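Local coordinates for protein aerobactin synthase IucA (Klebsiella pneumoniae subsp. pneumoniae, PDB 5JM8) that probably catalyses an ATP-dependent ligation in the assembly of the siderophore aerobactin, as an NRPS-independent siderophore (NIS) synthetase, at residues Q408-L413 / Y484-N489. Sequence-based numbering, arbitrary orientation.
Sequences QVLKPL and YYLLVN. With ATP (adenosine-5'-triphosphate), chain I.
The nearest CA atoms of segments 408-413 and 484-489 are those of Leu410 and Leu486, 7.8 Å apart. Leu486 points toward helix 394-420, and its anti placement of CG relative to the backbone N (chi1 -173°) carries the isobutyl group between Leu410 and Leu413. Its CD1 does most of the touching, lying 3.6 Å from Leu410 CD2 and 3.7 Å from Leu413 CD1, while its CD2 branch comes only to 4.1 Å from Leu413 CB. Phe414, also on helix 394-420, packs on Leu486, and Leu443 touches Leu413, packing helix 394-420 against strand 440-445. In segment 484-489 a wider, pi-type turn is closed by Asn489 N to Tyr484 O at 2.8 Å. Three residues after Leu486, the Asn489 amide reads the Watson-Crick edge of adenine: ND2 donates to ATP N1 at 3.0 Å in a nearly straight bond (164°), and OD1 accepts from ATP N6 at 3.3 Å. This paired donor and acceptor matches adenine and fixes how the amide is turned. Between the segments no polar group is engaged, so the helix presenting Asn489 is held to helix 394-420 here largely through close packing of buried leucine side chains, whereas directional bonding is directed at the nucleotide.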
ATOM      1  N   GLN A 408     -20.079 -22.692   2.668  1.00 14.18           N
ATOM      2  CA  GLN A 408     -19.582 -21.568   3.456  1.00 13.95           C
ATOM      3  C   GLN A 408     -20.687 -20.712   4.068  1.00 18.92           C
ATOM      4  O   GLN A 408     -20.511 -20.163   5.157  1.00 20.78           O
ATOM      5  CB  GLN A 408     -18.686 -20.674   2.594  1.00 13.32           C
ATOM      6  CG  GLN A 408     -17.402 -21.341   2.121  1.00 13.06           C
ATOM      7  CD  GLN A 408     -16.514 -21.776   3.268  1.00 24.97           C
ATOM      8  OE1 GLN A 408     -16.706 -21.359   4.412  1.00 21.06           O
ATOM      9  NE2 GLN A 408     -15.542 -22.626   2.971  1.00 13.14           N
ATOM     10  N   VAL A 409     -21.812 -20.586   3.369  1.00 19.74           N
ATOM     11  CA  VAL A 409     -22.899 -19.727   3.831  1.00 18.07           C
ATOM     12  C   VAL A 409     -24.043 -20.523   4.454  1.00 21.39           C
ATOM     13  O   VAL A 409     -24.393 -20.308   5.614  1.00 19.47           O
ATOM     14  CB  VAL A 409     -23.456 -18.865   2.678  1.00 16.37           C
ATOM     15  CG1 VAL A 409     -24.586 -17.964   3.168  1.00 14.65           C
ATOM     16  CG2 VAL A 409     -22.346 -18.033   2.060  1.00 13.69           C
ATOM     17  N   LEU A 410     -24.628 -21.434   3.687  1.00 15.55           N
ATOM     18  CA  LEU A 410     -25.823 -22.137   4.138  1.00 16.82           C
ATOM     19  C   LEU A 410     -25.527 -23.088   5.294  1.00 21.07           C
ATOM     20  O   LEU A 410     -26.325 -23.201   6.225  1.00 29.94           O
ATOM     21  CB  LEU A 410     -26.457 -22.909   2.978  1.00 16.44           C
ATOM     22  CG  LEU A 410     -26.920 -22.075   1.780  1.00 16.11           C
ATOM     23  CD1 LEU A 410     -27.565 -22.974   0.741  1.00 16.39           C
ATOM     24  CD2 LEU A 410     -27.884 -20.973   2.207  1.00 16.56           C
ATOM     25  N   LYS A 411     -24.379 -23.757   5.247  1.00 16.53           N
ATOM     26  CA  LYS A 411     -24.063 -24.776   6.246  1.00 17.31           C
ATOM     27  C   LYS A 411     -24.013 -24.212   7.672  1.00 23.46           C
ATOM     28  O   LYS A 411     -24.703 -24.720   8.553  1.00 31.94           O
ATOM     29  CB  LYS A 411     -22.739 -25.469   5.906  1.00 16.67           C
ATOM     30  CG  LYS A 411     -22.473 -26.725   6.721  1.00 17.25           C
ATOM     31  CD  LYS A 411     -21.240 -27.455   6.226  1.00 32.92           C
ATOM     32  N   PRO A 412     -23.211 -23.160   7.907  1.00 21.47           N
ATOM     33  CA  PRO A 412     -23.180 -22.640   9.278  1.00 18.14           C
ATOM     34  C   PRO A 412     -24.524 -22.104   9.767  1.00 20.20           C
ATOM     35  O   PRO A 412     -24.815 -22.186  10.958  1.00 22.44           O
ATOM     36  CB  PRO A 412     -22.149 -21.508   9.203  1.00 16.56           C
ATOM     37  CG  PRO A 412     -22.020 -21.179   7.755  1.00 15.89           C
ATOM     38  CD  PRO A 412     -22.253 -22.460   7.034  1.00 16.03           C
ATOM     39  N   LEU A 413     -25.333 -21.566   8.859  1.00 20.79           N
ATOM     40  CA  LEU A 413     -26.591 -20.932   9.240  1.00 19.67           C
ATOM     41  C   LEU A 413     -27.693 -21.944   9.562  1.00 18.88           C
ATOM     42  O   LEU A 413     -28.439 -21.766  10.526  1.00 19.57           O
ATOM     43  CB  LEU A 413     -27.058 -19.992   8.129  1.00 20.25           C
ATOM     44  CG  LEU A 413     -26.197 -18.741   7.925  1.00 16.86           C
ATOM     45  CD1 LEU A 413     -26.583 -18.031   6.639  1.00 16.41           C
ATOM     46  CD2 LEU A 413     -26.309 -17.793   9.110  1.00 17.17           C
ATOM     47  N   TYR A 484     -37.598 -18.229   3.655  1.00 26.47           N
ATOM     48  CA  TYR A 484     -37.780 -17.079   2.770  1.00 25.87           C
ATOM     49  C   TYR A 484     -36.472 -16.320   2.613  1.00 26.46           C
ATOM     50  O   TYR A 484     -35.944 -16.190   1.511  1.00 26.60           O
ATOM     51  CB  TYR A 484     -38.856 -16.126   3.296  1.00 26.18           C
ATOM     52  CG  TYR A 484     -38.801 -14.749   2.660  1.00 31.18           C
ATOM     53  CD1 TYR A 484     -39.072 -14.574   1.308  1.00 33.07           C
ATOM     54  CD2 TYR A 484     -38.472 -13.623   3.411  1.00 33.36           C
ATOM     55  CE1 TYR A 484     -39.019 -13.316   0.721  1.00 34.69           C
ATOM     56  CE2 TYR A 484     -38.419 -12.363   2.832  1.00 35.62           C
ATOM     57  CZ  TYR A 484     -38.693 -12.218   1.492  1.00 37.23           C
ATOM     58  OH  TYR A 484     -38.636 -10.967   0.927  1.00 41.15           O
ATOM     59  N   TYR A 485     -35.956 -15.819   3.728  1.00 19.51           N
ATOM     60  CA  TYR A 485     -34.753 -15.001   3.707  1.00 24.90           C
ATOM     61  C   TYR A 485     -33.557 -15.734   3.111  1.00 26.51           C
ATOM     62  O   TYR A 485     -32.802 -15.157   2.331  1.00 30.25           O
ATOM     63  CB  TYR A 485     -34.407 -14.533   5.122  1.00 24.16           C
ATOM     64  CG  TYR A 485     -35.379 -13.522   5.690  1.00 30.98           C
ATOM     65  CD1 TYR A 485     -35.312 -12.184   5.328  1.00 35.00           C
ATOM     66  CD2 TYR A 485     -36.359 -13.904   6.593  1.00 35.99           C
ATOM     67  CE1 TYR A 485     -36.201 -11.261   5.846  1.00 37.20           C
ATOM     68  CE2 TYR A 485     -37.249 -12.986   7.117  1.00 38.43           C
ATOM     69  CZ  TYR A 485     -37.164 -11.667   6.742  1.00 37.57           C
ATOM     70  OH  TYR A 485     -38.047 -10.749   7.261  1.00 37.02           O
ATOM     71  N   LEU A 486     -33.398 -17.007   3.462  1.00 24.91           N
ATOM     72  CA  LEU A 486     -32.138 -17.704   3.216  1.00 23.05           C
ATOM     73  C   LEU A 486     -32.094 -18.491   1.905  1.00 25.14           C
ATOM     74  O   LEU A 486     -31.010 -18.835   1.434  1.00 26.78           O
ATOM     75  CB  LEU A 486     -31.836 -18.641   4.387  1.00 23.39           C
ATOM     76  CG  LEU A 486     -30.475 -19.346   4.386  1.00 23.76           C
ATOM     77  CD1 LEU A 486     -29.325 -18.367   4.191  1.00 19.37           C
ATOM     78  CD2 LEU A 486     -30.289 -20.124   5.677  1.00 29.71           C
ATOM     79  N   LEU A 487     -33.253 -18.768   1.312  1.00 18.38           N
ATOM     80  CA  LEU A 487     -33.302 -19.487   0.041  1.00 18.32           C
ATOM     81  C   LEU A 487     -33.940 -18.651  -1.062  1.00 26.26           C
ATOM     82  O   LEU A 487     -33.400 -18.558  -2.163  1.00 22.59           O
ATOM     83  CB  LEU A 487     -34.064 -20.804   0.193  1.00 19.05           C
ATOM     84  CG  LEU A 487     -33.312 -21.899   0.949  1.00 19.11           C
ATOM     85  CD1 LEU A 487     -34.268 -22.973   1.406  1.00 30.55           C
ATOM     86  CD2 LEU A 487     -32.209 -22.493   0.083  1.00 18.56           C
ATOM     87  N   VAL A 488     -35.093 -18.055  -0.771  1.00 26.23           N
ATOM     88  CA  VAL A 488     -35.779 -17.225  -1.754  1.00 25.71           C
ATOM     89  C   VAL A 488     -35.038 -15.907  -1.926  1.00 23.69           C
ATOM     90  O   VAL A 488     -34.573 -15.585  -3.019  1.00 24.81           O
ATOM     91  CB  VAL A 488     -37.243 -16.943  -1.352  1.00 26.78           C
ATOM     92  CG1 VAL A 488     -37.923 -16.034  -2.373  1.00 28.95           C
ATOM     93  CG2 VAL A 488     -38.016 -18.243  -1.206  1.00 25.22           C
ATOM     94  N   ASN A 489     -34.925 -15.148  -0.841  1.00 23.09           N
ATOM     95  CA  ASN A 489     -34.275 -13.843  -0.887  1.00 25.42           C
ATOM     96  C   ASN A 489     -32.778 -13.953  -0.600  1.00 26.20           C
ATOM     97  O   ASN A 489     -32.235 -13.219   0.228  1.00 26.75           O
ATOM     98  CB  ASN A 489     -34.938 -12.883   0.108  1.00 27.05           C
ATOM     99  CG  ASN A 489     -34.496 -11.445  -0.088  1.00 27.56           C
ATOM    100  OD1 ASN A 489     -34.002 -11.081  -1.152  1.00 26.74           O
ATOM    101  ND2 ASN A 489     -34.672 -10.622   0.939  1.00 29.57           N
TER
HETATM  102  PG  ATP I 600     -27.888  -3.176   8.674  1.00 22.37           P
HETATM  103  O1G ATP I 600     -26.942  -2.005   8.591  1.00 24.72           O
HETATM  104  O2G ATP I 600     -27.445  -4.369   7.862  1.00 20.96           O
HETATM  105  O3G ATP I 600     -28.300  -3.533  10.082  1.00 21.42           O
HETATM  106  PB  ATP I 600     -30.759  -2.826   8.370  1.00 20.20           P
HETATM  107  O1B ATP I 600     -31.502  -1.595   7.913  1.00 18.42           O
HETATM  108  O2B ATP I 600     -30.832  -3.245   9.822  1.00 21.30           O
HETATM  109  O3B ATP I 600     -29.217  -2.681   7.892  1.00 19.89           O
HETATM  110  PA  ATP I 600     -32.733  -4.488   7.128  1.00 20.96           P
HETATM  111  O1A ATP I 600     -33.609  -3.994   8.252  1.00 22.14           O
HETATM  112  O2A ATP I 600     -32.723  -5.955   6.775  1.00 22.54           O
HETATM  113  O3A ATP I 600     -31.211  -4.067   7.443  1.00 17.12           O
HETATM  114  O5' ATP I 600     -33.049  -3.676   5.777  1.00 17.54           O
HETATM  115  C5' ATP I 600     -32.292  -3.999   4.616  1.00 18.23           C
HETATM  116  C4' ATP I 600     -32.105  -2.792   3.708  1.00 21.42           C
HETATM  117  O4' ATP I 600     -31.391  -3.217   2.546  1.00 23.54           O
HETATM  118  C3' ATP I 600     -33.417  -2.180   3.240  1.00 25.86           C
HETATM  119  O3' ATP I 600     -33.393  -0.764   3.460  1.00 28.86           O
HETATM  120  C2' ATP I 600     -33.517  -2.506   1.762  1.00 25.50           C
HETATM  121  O2' ATP I 600     -33.977  -1.391   1.001  1.00 27.40           O
HETATM  122  C1' ATP I 600     -32.102  -2.878   1.353  1.00 23.79           C
HETATM  123  N9  ATP I 600     -32.081  -4.032   0.427  1.00 22.48           N
HETATM  124  C8  ATP I 600     -31.561  -3.994  -0.810  1.00 23.20           C
HETATM  125  N7  ATP I 600     -31.685  -5.199  -1.422  1.00 20.97           N
HETATM  126  C5  ATP I 600     -32.296  -6.028  -0.557  1.00 18.75           C
HETATM  127  C6  ATP I 600     -32.725  -7.441  -0.571  1.00 17.52           C
HETATM  128  N6  ATP I 600     -32.506  -8.194  -1.675  1.00 14.71           N
HETATM  129  N1  ATP I 600     -33.330  -7.927   0.536  1.00 19.07           N
HETATM  130  C2  ATP I 600     -33.543  -7.167   1.628  1.00 18.80           C
HETATM  131  N3  ATP I 600     -33.175  -5.875   1.703  1.00 17.66           N
HETATM  132  C4  ATP I 600     -32.559  -5.256   0.663  1.00 19.00           C